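Local coordinates for diphosphomevalonate decarboxylase, putative (Trypanosoma brucei, PDB 2HKE), which probably catalyses the ATP-dependent decarboxylation of (R)-5-diphosphomevalonate to isopentenyl diphosphate, a precursor of isoprenoids and sterols, at residues 209-214 and 255-260; 195-200 and 262-267; 250-255 and 290-295; 33-38 and 155-160. The protein carries 1 engineered substitution. All coordinates share one frame; numbering follows the deposited sequence.

From the N terminus, contact 4 comes first: strand 36-40 waits more than a hundred residues for strand 155-159, and their pairing closes the long loop of the N-terminal domain. The other three follow in the C-terminal domain. Contact 2 brings the start of helix 199-209 to the loop before helix 267-283, and the almost wholly helical excursion closed by contact 1 lies within that span. Contact 3 runs on from helix 237-256 to the end of strand 288-291, so it crosses both. Contacts 1 and 3 share Cys-255, whose carbonyl probably bonds Ile-262 N of contact 2. Helix 213-234, entered at contact 1, also packs on Phe-37 of contact 4, joining the domains.

Contact 1 (209-214 and 255-260); sequences TSPLMK and CATTEP
Ser-210 and Thr-257 meet hydroxyl to hydroxyl: Ser-210 OG donates to Thr-257 OG1 at 2.8 Å. The serine oxygen is swung opposite its own backbone N (chi1 172°), which also leaves it where Leu-212 N can donate to it, 3.1 Å from N to OG, as a capping bond. One hydroxyl thus both caps a turn and reaches the other segment. Thr-257 OG1 lies between its backbone N and carbonyl carbon (chi1 61°), turned back toward Glu-253 O and Ile-254 O, with which it is also hydrogen-bonded. Leu-212 crosses this threonine at about a right angle and lays CD1 beside OG1, while the Pro-211 ring brings CD to 3.5 Å from Thr-257 O.

A second grip joins Thr-209, just before Ser-210, to Glu-259, two residues past Thr-257. Thr-209 OG1 receives Glu-259 N at 2.9 Å in an almost straight bond (170° at the hydrogen) and is itself bonded to Gln-205 O. Thr-258 CG2 lies against the same oxygen, and the Thr-258 hydroxyl bonds Ile-254 O and Ser-206 OG. Water 1 donates to Thr-209 O and, more weakly, to Glu-259 OE1.

Ser-210 opens a type I beta turn ending at Met-213, and the contact closes the open end of the antiparallel hairpin of helices 213-234 and 237-256.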
loop_
_atom_site.group_PDB
_atom_site.type_symbol
_atom_site.label_atom_id
_atom_site.label_comp_id
_atom_site.label_asym_id
_atom_site.label_seq_id
_atom_site.Cartn_x
_atom_site.Cartn_y
_atom_site.Cartn_z
ATOM N N THR A 209 -7.332 -7.781 21.950
ATOM C CA THR A 209 -8.346 -8.819 22.098
ATOM C C THR A 209 -8.193 -10.098 21.284
ATOM O O THR A 209 -8.714 -11.150 21.694
ATOM C CB THR A 209 -9.749 -8.233 21.831
ATOM O OG1 THR A 209 -9.880 -7.872 20.442
ATOM C CG2 THR A 209 -9.985 -6.976 22.733
ATOM N N SER A 210 -7.486 -10.062 20.154
ATOM C CA SER A 210 -7.369 -11.273 19.342
ATOM C C SER A 210 -6.414 -12.252 19.984
ATOM O O SER A 210 -5.251 -11.905 20.300
ATOM C CB SER A 210 -6.890 -10.993 17.903
ATOM O OG SER A 210 -6.634 -12.249 17.250
ATOM N N PRO A 211 -6.865 -13.505 20.187
ATOM C CA PRO A 211 -5.924 -14.435 20.808
ATOM C C PRO A 211 -4.786 -14.817 19.901
ATOM O O PRO A 211 -3.864 -15.470 20.350
ATOM C CB PRO A 211 -6.797 -15.675 21.111
ATOM C CG PRO A 211 -7.798 -15.644 20.037
ATOM C CD PRO A 211 -8.167 -14.152 19.944
ATOM N N LEU A 212 -4.829 -14.398 18.628
ATOM C CA LEU A 212 -3.818 -14.822 17.646
ATOM C C LEU A 212 -2.574 -13.931 17.519
ATOM O O LEU A 212 -1.579 -14.308 16.878
ATOM C CB LEU A 212 -4.487 -14.960 16.279
ATOM C CG LEU A 212 -5.715 -15.876 16.284
ATOM C CD1 LEU A 212 -6.328 -15.883 14.923
ATOM C CD2 LEU A 212 -5.345 -17.269 16.772
ATOM N N MET A 213 -2.620 -12.756 18.125
ATOM C CA MET A 213 -1.574 -11.752 17.960
ATOM C C MET A 213 -0.250 -12.098 18.646
ATOM O O MET A 213 0.814 -11.837 18.108
ATOM C CB MET A 213 -2.091 -10.382 18.392
ATOM C CG MET A 213 -3.127 -9.845 17.423
ATOM S SD MET A 213 -2.409 -9.362 15.883
ATOM C CE MET A 213 -1.647 -7.810 16.443
ATOM N N LYS A 214 -0.292 -12.715 19.833
ATOM C CA LYS A 214 0.939 -13.028 20.530
ATOM C C LYS A 214 1.929 -13.884 19.753
ATOM O O LYS A 214 3.152 -13.577 19.709
ATOM C CB LYS A 214 0.602 -13.730 21.861
ATOM C CG LYS A 214 1.804 -13.963 22.795
ATOM C CD LYS A 214 1.326 -14.768 24.010
ATOM C CE LYS A 214 2.443 -15.169 24.916
ATOM N NZ LYS A 214 2.951 -13.971 25.665
ATOM N N CYS A 255 -8.733 -10.365 12.409
ATOM C CA CYS A 255 -9.887 -9.484 12.438
ATOM C C CYS A 255 -11.130 -10.242 12.944
ATOM O O CYS A 255 -11.915 -9.712 13.716
ATOM C CB CYS A 255 -10.100 -8.873 11.075
ATOM S SG CYS A 255 -8.862 -7.544 10.780
ATOM N N ALA A 256 -11.310 -11.474 12.484
ATOM C CA ALA A 256 -12.506 -12.251 12.843
ATOM C C ALA A 256 -12.520 -12.633 14.328
ATOM O O ALA A 256 -13.583 -12.855 14.864
ATOM C CB ALA A 256 -12.586 -13.536 11.983
ATOM N N THR A 257 -11.360 -12.729 14.958
ATOM C CA THR A 257 -11.200 -13.093 16.365
ATOM C C THR A 257 -10.902 -11.886 17.280
ATOM O O THR A 257 -10.538 -12.034 18.461
ATOM C CB THR A 257 -10.094 -14.095 16.512
ATOM O OG1 THR A 257 -8.873 -13.525 16.061
ATOM C CG2 THR A 257 -10.375 -15.393 15.709
ATOM N N THR A 258 -11.046 -10.699 16.711
ATOM C CA THR A 258 -11.006 -9.452 17.464
ATOM C C THR A 258 -12.368 -9.285 18.119
ATOM O O THR A 258 -13.381 -9.766 17.604
ATOM C CB THR A 258 -10.660 -8.270 16.515
ATOM O OG1 THR A 258 -9.345 -8.491 15.986
ATOM C CG2 THR A 258 -10.670 -6.890 17.231
ATOM N N GLU A 259 -12.382 -8.582 19.254
ATOM C CA GLU A 259 -13.644 -8.302 19.979
ATOM C C GLU A 259 -13.833 -6.817 20.213
ATOM O O GLU A 259 -13.018 -6.192 20.888
ATOM C CB GLU A 259 -13.614 -9.065 21.297
ATOM C CG GLU A 259 -13.528 -10.536 21.067
ATOM C CD GLU A 259 -13.824 -11.367 22.277
ATOM O OE1 GLU A 259 -13.515 -10.913 23.406
ATOM O OE2 GLU A 259 -14.362 -12.493 22.089
ATOM N N PRO A 260 -14.867 -6.207 19.614
ATOM C CA PRO A 260 -15.857 -6.728 18.659
ATOM C C PRO A 260 -15.203 -7.154 17.349
ATOM O O PRO A 260 -14.138 -6.628 16.991
ATOM C CB PRO A 260 -16.750 -5.535 18.384
ATOM C CG PRO A 260 -16.445 -4.537 19.395
ATOM C CD PRO A 260 -15.091 -4.791 19.917
HETATM O O HOH W 1 -10.996 -11.328 23.447
#

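Contact 2 (195-200 and 262-267); sequences KDVSST and ITYATE. With SO4 (sulfate ion), chain C.
Asp-196 takes the backbone N-H of Thr-263 on OD2, 2.9 Å from N to oxygen and nearly straight at 170°, although the donor arrives from above the carboxylate plane, 44° out of it. This bond helps fasten a helix N-terminus to a loop in the C-terminal domain of a GHMP-type fold. The other oxygen, OD1, turns back to Val-197 N at 2.6 Å and uses its anti lone pair, so the carboxylate is held at both ends and its rotation is fixed. Chi1 of -152° carries CG well round from the backbone N, beside the carbonyl carbon and toward the opposite loop. The second cross-link is the hydroxyl of Tyr-264, which donates to Val-197 O at 2.9 Å, coming from above the carbonyl plane.

Ser-198 is the N-cap of helix 199-209, its side chain bonded to Lys-201 N, and Thr-266 is the N-cap of helix 267-283.

Packing fills in around the polar pairs. The tyrosine ring meets Val-197 O at its edge, in plane, and Ile-262 CG2, from its own segment, lies over one face toward the rim. Val-197 CG2 crosses the Ile-262 side chain at about a right angle, 4.0 Å from CG1. Trp-20 and Ala-294 also press on Tyr-264.

Beyond the packing, the first turn of helix 199-209 faces a sulfate, probably from the crystallisation liquor, which is also bonded by Lys-22, Tyr-19, Arg-77, Gly-145 and Ser-144, consistent with a pocket suited to anions. Thr-200 OG1 donates to its O1 at 2.7 Å.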
loop_
_atom_site.group_PDB
_atom_site.type_symbol
_atom_site.label_atom_id
_atom_site.label_comp_id
_atom_site.label_asym_id
_atom_site.label_seq_id
_atom_site.Cartn_x
_atom_site.Cartn_y
_atom_site.Cartn_z
ATOM N N LYS A 195 -19.420 -0.514 6.517
ATOM C CA LYS A 195 -18.385 0.270 7.191
ATOM C C LYS A 195 -18.070 -0.360 8.529
ATOM O O LYS A 195 -18.975 -0.754 9.272
ATOM C CB LYS A 195 -18.820 1.727 7.409
ATOM C CG LYS A 195 -17.640 2.685 7.695
ATOM C CD LYS A 195 -18.077 4.162 7.760
ATOM C CE LYS A 195 -18.297 4.670 9.212
ATOM N NZ LYS A 195 -19.596 5.448 9.354
ATOM N N ASP A 196 -16.790 -0.463 8.822
ATOM C CA ASP A 196 -16.314 -0.985 10.114
ATOM C C ASP A 196 -15.231 -0.021 10.650
ATOM O O ASP A 196 -14.973 1.011 10.047
ATOM C CB ASP A 196 -15.782 -2.414 9.929
ATOM C CG ASP A 196 -15.889 -3.267 11.185
ATOM O OD1 ASP A 196 -15.674 -2.715 12.294
ATOM O OD2 ASP A 196 -16.175 -4.500 11.068
ATOM N N VAL A 197 -14.619 -0.355 11.781
ATOM C CA VAL A 197 -13.656 0.550 12.429
ATOM C C VAL A 197 -12.496 0.863 11.482
ATOM O O VAL A 197 -12.181 0.071 10.576
ATOM C CB VAL A 197 -13.116 -0.039 13.766
ATOM C CG1 VAL A 197 -14.283 -0.291 14.738
ATOM C CG2 VAL A 197 -12.326 -1.327 13.506
ATOM N N SER A 198 -11.863 2.011 11.686
ATOM C CA SER A 198 -10.666 2.349 10.919
ATOM C C SER A 198 -9.561 1.357 11.207
ATOM O O SER A 198 -9.555 0.730 12.250
ATOM C CB SER A 198 -10.168 3.741 11.300
ATOM O OG SER A 198 -9.651 3.704 12.618
ATOM N N SER A 199 -8.640 1.218 10.262
ATOM C CA SER A 199 -7.445 0.391 10.434
ATOM C C SER A 199 -6.665 0.820 11.686
ATOM O O SER A 199 -6.254 0.006 12.484
ATOM C CB SER A 199 -6.553 0.551 9.199
ATOM O OG SER A 199 -7.054 -0.253 8.122
ATOM N N THR A 200 -6.517 2.127 11.887
ATOM C CA THR A 200 -5.760 2.613 13.042
ATOM C C THR A 200 -6.391 2.145 14.373
ATOM O O THR A 200 -5.720 1.591 15.241
ATOM C CB THR A 200 -5.680 4.111 13.027
ATOM O OG1 THR A 200 -4.990 4.546 11.845
ATOM C CG2 THR A 200 -4.920 4.616 14.243
ATOM N N ILE A 262 -14.110 -7.602 13.608
ATOM C CA ILE A 262 -13.824 -6.680 12.518
ATOM C C ILE A 262 -13.956 -7.448 11.213
ATOM O O ILE A 262 -13.332 -8.536 11.056
ATOM C CB ILE A 262 -12.361 -6.153 12.579
ATOM C CG1 ILE A 262 -12.103 -5.339 13.849
ATOM C CG2 ILE A 262 -12.063 -5.315 11.298
ATOM C CD1 ILE A 262 -10.593 -4.940 14.100
ATOM N N THR A 263 -14.715 -6.887 10.277
ATOM C CA THR A 263 -14.932 -7.514 8.969
ATOM C C THR A 263 -14.717 -6.504 7.875
ATOM O O THR A 263 -15.490 -5.543 7.733
ATOM C CB THR A 263 -16.388 -8.020 8.827
ATOM O OG1 THR A 263 -16.694 -8.859 9.956
ATOM C CG2 THR A 263 -16.542 -8.797 7.521
ATOM N N TYR A 264 -13.668 -6.715 7.079
ATOM C CA TYR A 264 -13.479 -5.888 5.920
ATOM C C TYR A 264 -13.805 -6.635 4.621
ATOM O O TYR A 264 -13.989 -6.009 3.590
ATOM C CB TYR A 264 -12.026 -5.417 5.887
ATOM C CG TYR A 264 -11.634 -4.551 7.044
ATOM C CD1 TYR A 264 -12.327 -3.391 7.341
ATOM C CD2 TYR A 264 -10.522 -4.873 7.824
ATOM C CE1 TYR A 264 -11.923 -2.564 8.425
ATOM C CE2 TYR A 264 -10.127 -4.073 8.879
ATOM C CZ TYR A 264 -10.803 -2.896 9.156
ATOM O OH TYR A 264 -10.366 -2.131 10.229
ATOM N N ALA A 265 -13.754 -7.959 4.664
ATOM C CA ALA A 265 -13.993 -8.797 3.477
ATOM C C ALA A 265 -15.490 -8.944 3.231
ATOM O O ALA A 265 -16.278 -8.921 4.167
ATOM C CB ALA A 265 -13.397 -10.110 3.687
ATOM N N THR A 266 -15.855 -9.058 1.959
ATOM C CA THR A 266 -17.215 -9.368 1.544
ATOM C C THR A 266 -17.236 -10.760 0.956
ATOM O O THR A 266 -16.201 -11.399 0.806
ATOM C CB THR A 266 -17.653 -8.415 0.469
ATOM O OG1 THR A 266 -16.833 -8.629 -0.702
ATOM C CG2 THR A 266 -17.574 -6.944 0.942
ATOM N N GLU A 267 -18.406 -11.229 0.538
ATOM C CA GLU A 267 -18.417 -12.569 -0.067
ATOM C C GLU A 267 -17.708 -12.556 -1.419
ATOM O O GLU A 267 -17.294 -13.605 -1.911
ATOM C CB GLU A 267 -19.829 -13.072 -0.224
ATOM C CG GLU A 267 -20.498 -13.499 1.132
ATOM C CD GLU A 267 -19.819 -14.682 1.814
ATOM O OE1 GLU A 267 -19.250 -15.571 1.110
ATOM O OE2 GLU A 267 -19.836 -14.731 3.086
HETATM S S SO4 C . -1.621 4.050 10.747
HETATM O O1 SO4 C . -2.291 4.118 12.031
HETATM O O2 SO4 C . -2.167 2.966 9.965
HETATM O O3 SO4 C . -1.820 5.293 10.010
HETATM O O4 SO4 C . -0.193 3.794 10.950
#

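Contact 3 (250-255 and 290-295); sequences DLQEIC and YTFDAG
Gln-252 brings NE2 of its side-chain amide obliquely to the CB-CG end of the Phe-292 ring, 3.5 Å from CG and 3.6 Å from CB. The amide and ring planes are 33° apart. The glutamine leaves helix 237-256 with CG beside its backbone N (chi1 -74°) and then runs extended, so that its far end crosses to the other segment while its root stays with the helix. Water 2 gives that end a polar partner: NE2 donates to it at 3.1 Å, and the water donates a hydrogen bond to Gly-295 O at 2.8 Å.

Leu-251 points directly at the 290-295 segment. Its CD2 meets backbone, sitting 4.2 Å from Phe-292 O and equally far from Ala-294 N, with Asp-293 OD1 at the margin. CG lies trans to the backbone N (chi1 177°), which sends the branched end toward the backbone of residues 292-294. Trp-20 packs against this leucine as well.

Phe-292 inclines toward the helix and is also covered by Ser-269 and Ile-273 of helix 267-283 and by Cys-298 of strand 298-303. Its backbone is tied by other residues: the carbonyl, like Asp-293 OD1, is bonded to Lys-18 NZ, and the N-H meets Ser-248 OG.

Helix 237-256 therefore lies beside the 290-295 segment, which carries on from strand 288-291, outermost in its sheet within the chain. Apolar carbon and an amide nitrogen set obliquely beside a ring make the direct contact. No hydrogen bond joins the two segments directly; the one water both gives NE2 a partner and links it to Gly-295 O.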
loop_
_atom_site.group_PDB
_atom_site.type_symbol
_atom_site.label_atom_id
_atom_site.label_comp_id
_atom_site.label_asym_id
_atom_site.label_seq_id
_atom_site.Cartn_x
_atom_site.Cartn_y
_atom_site.Cartn_z
ATOM N N ASP A 250 -4.227 -14.877 7.581
ATOM C CA ASP A 250 -4.019 -14.617 9.013
ATOM C C ASP A 250 -4.594 -13.270 9.456
ATOM O O ASP A 250 -5.221 -13.177 10.538
ATOM C CB ASP A 250 -2.551 -14.737 9.418
ATOM C CG ASP A 250 -2.039 -16.181 9.524
ATOM O OD1 ASP A 250 -2.813 -17.165 9.405
ATOM O OD2 ASP A 250 -0.795 -16.339 9.774
ATOM N N LEU A 251 -4.431 -12.222 8.652
ATOM C CA LEU A 251 -5.003 -10.932 9.006
ATOM C C LEU A 251 -6.524 -11.001 9.034
ATOM O O LEU A 251 -7.173 -10.453 9.942
ATOM C CB LEU A 251 -4.547 -9.882 8.007
ATOM C CG LEU A 251 -5.104 -8.477 8.188
ATOM C CD1 LEU A 251 -4.833 -7.966 9.623
ATOM C CD2 LEU A 251 -4.479 -7.502 7.160
ATOM N N GLN A 252 -7.114 -11.741 8.091
ATOM C CA GLN A 252 -8.573 -11.885 8.123
ATOM C C GLN A 252 -8.990 -12.677 9.397
ATOM O O GLN A 252 -10.014 -12.337 10.011
ATOM C CB GLN A 252 -9.127 -12.519 6.835
ATOM C CG GLN A 252 -9.101 -11.519 5.661
ATOM C CD GLN A 252 -9.402 -12.127 4.339
ATOM O OE1 GLN A 252 -9.273 -13.363 4.146
ATOM N NE2 GLN A 252 -9.770 -11.271 3.384
ATOM N N GLU A 253 -8.221 -13.668 9.783
ATOM C CA GLU A 253 -8.549 -14.448 10.982
ATOM C C GLU A 253 -8.349 -13.617 12.229
ATOM O O GLU A 253 -9.145 -13.730 13.203
ATOM C CB GLU A 253 -7.766 -15.751 11.037
ATOM C CG GLU A 253 -8.327 -16.697 12.105
ATOM C CD GLU A 253 -7.514 -17.990 12.297
ATOM O OE1 GLU A 253 -6.515 -18.203 11.568
ATOM O OE2 GLU A 253 -7.874 -18.776 13.225
ATOM N N ILE A 254 -7.296 -12.806 12.244
ATOM C CA ILE A 254 -7.093 -11.862 13.344
ATOM C C ILE A 254 -8.280 -10.943 13.507
ATOM O O ILE A 254 -8.788 -10.759 14.617
ATOM C CB ILE A 254 -5.795 -11.064 13.172
ATOM C CG1 ILE A 254 -4.602 -11.988 13.444
ATOM C CG2 ILE A 254 -5.770 -9.909 14.171
ATOM C CD1 ILE A 254 -3.288 -11.511 12.885
ATOM N N CYS A 255 -8.733 -10.365 12.409
ATOM C CA CYS A 255 -9.887 -9.484 12.438
ATOM C C CYS A 255 -11.130 -10.242 12.944
ATOM O O CYS A 255 -11.915 -9.712 13.716
ATOM C CB CYS A 255 -10.100 -8.873 11.075
ATOM S SG CYS A 255 -8.862 -7.544 10.780
ATOM N N TYR A 290 -3.215 -14.136 -3.935
ATOM C CA TYR A 290 -4.080 -13.030 -3.470
ATOM C C TYR A 290 -3.479 -12.424 -2.191
ATOM O O TYR A 290 -2.769 -13.097 -1.436
ATOM C CB TYR A 290 -5.515 -13.498 -3.209
ATOM C CG TYR A 290 -5.631 -14.572 -2.170
ATOM C CD1 TYR A 290 -5.518 -14.263 -0.793
ATOM C CD2 TYR A 290 -5.793 -15.919 -2.548
ATOM C CE1 TYR A 290 -5.565 -15.308 0.163
ATOM C CE2 TYR A 290 -5.870 -16.932 -1.606
ATOM C CZ TYR A 290 -5.775 -16.617 -0.255
ATOM O OH TYR A 290 -5.831 -17.670 0.647
ATOM N N THR A 291 -3.808 -11.156 -1.956
ATOM C CA THR A 291 -3.700 -10.579 -0.644
ATOM C C THR A 291 -4.761 -9.504 -0.486
ATOM O O THR A 291 -5.064 -8.807 -1.436
ATOM C CB THR A 291 -2.295 -10.083 -0.312
ATOM O OG1 THR A 291 -2.231 -9.816 1.085
ATOM C CG2 THR A 291 -1.934 -8.802 -1.058
ATOM N N PHE A 292 -5.341 -9.432 0.708
ATOM C CA PHE A 292 -6.238 -8.384 1.121
ATOM C C PHE A 292 -5.572 -7.587 2.227
ATOM O O PHE A 292 -4.889 -8.165 3.065
ATOM C CB PHE A 292 -7.575 -8.983 1.651
ATOM C CG PHE A 292 -8.331 -9.758 0.598
ATOM C CD1 PHE A 292 -7.935 -11.034 0.278
ATOM C CD2 PHE A 292 -9.396 -9.190 -0.105
ATOM C CE1 PHE A 292 -8.582 -11.771 -0.680
ATOM C CE2 PHE A 292 -10.029 -9.904 -1.080
ATOM C CZ PHE A 292 -9.624 -11.184 -1.388
ATOM N N ASP A 293 -5.809 -6.279 2.241
ATOM C CA ASP A 293 -5.211 -5.377 3.249
ATOM C C ASP A 293 -6.272 -4.512 3.972
ATOM O O ASP A 293 -6.370 -3.311 3.782
ATOM C CB ASP A 293 -4.164 -4.494 2.549
ATOM C CG ASP A 293 -2.913 -4.188 3.427
ATOM O OD1 ASP A 293 -2.335 -5.099 4.062
ATOM O OD2 ASP A 293 -2.535 -2.987 3.514
ATOM N N ALA A 294 -7.073 -5.083 4.839
ATOM C CA ALA A 294 -8.014 -4.218 5.622
ATOM C C ALA A 294 -9.072 -3.570 4.736
ATOM O O ALA A 294 -9.480 -2.410 4.904
ATOM C CB ALA A 294 -7.292 -3.135 6.502
ATOM N N GLY A 295 -9.518 -4.347 3.767
ATOM C CA GLY A 295 -10.505 -3.889 2.813
ATOM C C GLY A 295 -10.953 -5.087 2.026
ATOM O O GLY A 295 -10.464 -6.196 2.255
HETATM O O HOH W 2 -10.258 -8.296 4.038
#

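Contact 4 (33-38 and 155-160); sequences TNDSFS and FVIWNK
Ser-36 and Ser-38 carry the backbone pairing with Trp-158 and Val-156. Both are hydrogen-bonded pairs of an antiparallel ladder, and Phe-37 and Ile-157 between them form a non-hydrogen-bonded pair. Ser-38 N reaches Val-156 O at 2.8 Å and Trp-158 N reaches Ser-36 O at 2.9 Å. The short strands run at 161° to each other, inside the large mixed sheet of the N-terminal domain.

The side-chain polar contact closes the end of the ladder. Asp-35 OD1 takes Lys-160 N at 2.8 Å, met on its anti side but 31° out of the carboxylate plane. Two waters extend the carboxylate: water 3 joins OD2 to Asn-159 OD1, and water 4 joins OD1, with a weak second bond, to Lys-160 NZ. Lys-160 NZ stays 5.0 Å from Asp-35 OD1, and CD passes beside Thr-33 O.

Apolar contacts lie on the Phe-37 and Ile-157 face. Phe-37 has CG turned away from its backbone N (chi1 -151°), where Ile-157 CG1 comes over the centre of the ring, 3.5 Å from the centroid, a CH-pi contact. Phe-174 meets the same ring edge-to-face, and Met-225 of helix 213-234 packs on it too. On the opposite face, Ser-36 OG lies 3.4 Å from both CB and CE3 of Trp-158.

One face of this strand pair is thus apolar and seats a helix of the C-terminal domain, whereas the other carries Trp-158, Val-156 and two buried serines, Ser-36 OG bonded to Arg-149 and Ser-38 OG more weakly so, which probably helps hold that charge in place.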
loop_
_atom_site.group_PDB
_atom_site.type_symbol
_atom_site.label_atom_id
_atom_site.label_comp_id
_atom_site.label_asym_id
_atom_site.label_seq_id
_atom_site.Cartn_x
_atom_site.Cartn_y
_atom_site.Cartn_z
ATOM N N THR A 33 4.334 -3.418 16.053
ATOM C CA THR A 33 4.681 -4.648 16.792
ATOM C C THR A 33 5.596 -5.596 16.030
ATOM O O THR A 33 6.244 -6.454 16.631
ATOM C CB THR A 33 3.412 -5.428 17.181
ATOM O OG1 THR A 33 2.571 -5.619 16.020
ATOM C CG2 THR A 33 2.619 -4.682 18.176
ATOM N N ASN A 34 5.625 -5.502 14.692
ATOM C CA ASN A 34 6.418 -6.429 13.890
ATOM C C ASN A 34 6.831 -5.738 12.590
ATOM O O ASN A 34 6.251 -4.690 12.220
ATOM C CB ASN A 34 5.607 -7.693 13.583
ATOM C CG ASN A 34 4.238 -7.383 13.007
ATOM O OD1 ASN A 34 3.271 -7.241 13.774
ATOM N ND2 ASN A 34 4.147 -7.207 11.649
ATOM N N ASP A 35 7.802 -6.321 11.925
ATOM C CA ASP A 35 8.203 -5.836 10.619
ATOM C C ASP A 35 7.071 -6.066 9.619
ATOM O O ASP A 35 6.223 -6.945 9.775
ATOM C CB ASP A 35 9.385 -6.609 10.103
ATOM C CG ASP A 35 10.695 -6.337 10.840
ATOM O OD1 ASP A 35 10.843 -5.456 11.723
ATOM O OD2 ASP A 35 11.635 -7.098 10.480
ATOM N N SER A 36 7.118 -5.311 8.526
ATOM C CA SER A 36 6.233 -5.581 7.407
ATOM C C SER A 36 7.039 -5.515 6.117
ATOM O O SER A 36 8.180 -5.060 6.137
ATOM C CB SER A 36 5.038 -4.644 7.399
ATOM O OG SER A 36 5.381 -3.286 7.560
ATOM N N PHE A 37 6.458 -5.952 5.016
ATOM C CA PHE A 37 7.244 -6.134 3.817
ATOM C C PHE A 37 6.256 -5.906 2.684
ATOM O O PHE A 37 5.190 -6.538 2.671
ATOM C CB PHE A 37 7.766 -7.590 3.816
ATOM C CG PHE A 37 9.094 -7.815 3.085
ATOM C CD1 PHE A 37 9.577 -6.970 2.094
ATOM C CD2 PHE A 37 9.774 -8.987 3.347
ATOM C CE1 PHE A 37 10.794 -7.265 1.450
ATOM C CE2 PHE A 37 10.982 -9.299 2.729
ATOM C CZ PHE A 37 11.479 -8.430 1.748
ATOM N N SER A 38 6.604 -5.015 1.736
ATOM C CA SER A 38 5.651 -4.633 0.708
ATOM C C SER A 38 6.328 -4.525 -0.643
ATOM O O SER A 38 7.574 -4.484 -0.746
ATOM C CB SER A 38 5.002 -3.297 1.033
ATOM O OG SER A 38 6.006 -2.299 1.220
ATOM N N PHE A 155 11.008 -3.962 -3.488
ATOM C CA PHE A 155 10.501 -4.721 -2.328
ATOM C C PHE A 155 11.098 -4.039 -1.093
ATOM O O PHE A 155 12.312 -3.848 -0.986
ATOM C CB PHE A 155 10.929 -6.149 -2.377
ATOM C CG PHE A 155 10.270 -6.966 -3.443
ATOM C CD1 PHE A 155 10.592 -6.800 -4.763
ATOM C CD2 PHE A 155 9.353 -7.948 -3.112
ATOM C CE1 PHE A 155 9.994 -7.614 -5.743
ATOM C CE2 PHE A 155 8.748 -8.741 -4.088
ATOM C CZ PHE A 155 9.096 -8.565 -5.390
ATOM N N VAL A 156 10.244 -3.642 -0.165
ATOM C CA VAL A 156 10.628 -2.752 0.922
ATOM C C VAL A 156 10.218 -3.362 2.258
ATOM O O VAL A 156 9.062 -3.783 2.415
ATOM C CB VAL A 156 9.941 -1.371 0.723
ATOM C CG1 VAL A 156 10.254 -0.399 1.841
ATOM C CG2 VAL A 156 10.338 -0.800 -0.670
ATOM N N ILE A 157 11.168 -3.390 3.179
ATOM C CA ILE A 157 10.924 -3.797 4.563
ATOM C C ILE A 157 10.744 -2.592 5.473
ATOM O O ILE A 157 11.576 -1.713 5.513
ATOM C CB ILE A 157 12.081 -4.626 5.084
ATOM C CG1 ILE A 157 12.198 -5.938 4.297
ATOM C CG2 ILE A 157 11.894 -4.933 6.601
ATOM C CD1 ILE A 157 13.568 -6.673 4.570
ATOM N N TRP A 158 9.674 -2.576 6.266
ATOM C CA TRP A 158 9.588 -1.637 7.348
ATOM C C TRP A 158 10.167 -2.369 8.551
ATOM O O TRP A 158 9.557 -3.350 9.048
ATOM C CB TRP A 158 8.097 -1.263 7.609
ATOM C CG TRP A 158 7.885 -0.297 8.708
ATOM C CD1 TRP A 158 8.849 0.339 9.450
ATOM C CD2 TRP A 158 6.627 0.122 9.250
ATOM N NE1 TRP A 158 8.262 1.139 10.405
ATOM C CE2 TRP A 158 6.905 1.032 10.299
ATOM C CE3 TRP A 158 5.298 -0.152 8.929
ATOM C CZ2 TRP A 158 5.906 1.638 11.048
ATOM C CZ3 TRP A 158 4.290 0.462 9.709
ATOM C CH2 TRP A 158 4.629 1.360 10.733
ATOM N N ASN A 159 11.363 -1.953 8.955
ATOM C CA ASN A 159 12.036 -2.461 10.127
ATOM C C ASN A 159 11.391 -1.878 11.386
ATOM O O ASN A 159 11.328 -0.675 11.552
ATOM C CB ASN A 159 13.546 -2.125 10.070
ATOM C CG ASN A 159 14.177 -2.603 8.819
ATOM O OD1 ASN A 159 14.453 -3.792 8.672
ATOM N ND2 ASN A 159 14.282 -1.717 7.845
ATOM N N LYS A 160 10.912 -2.739 12.288
ATOM C CA LYS A 160 10.219 -2.263 13.493
ATOM C C LYS A 160 11.071 -1.453 14.446
ATOM O O LYS A 160 10.568 -0.552 15.107
ATOM C CB LYS A 160 9.539 -3.405 14.261
ATOM C CG LYS A 160 10.420 -4.419 14.835
ATOM C CD LYS A 160 9.532 -5.395 15.635
ATOM C CE LYS A 160 10.261 -6.670 15.820
ATOM N NZ LYS A 160 11.513 -6.433 16.559
HETATM O O HOH W 3 14.021 -5.309 10.859
HETATM O O HOH W 4 12.496 -7.023 13.665
#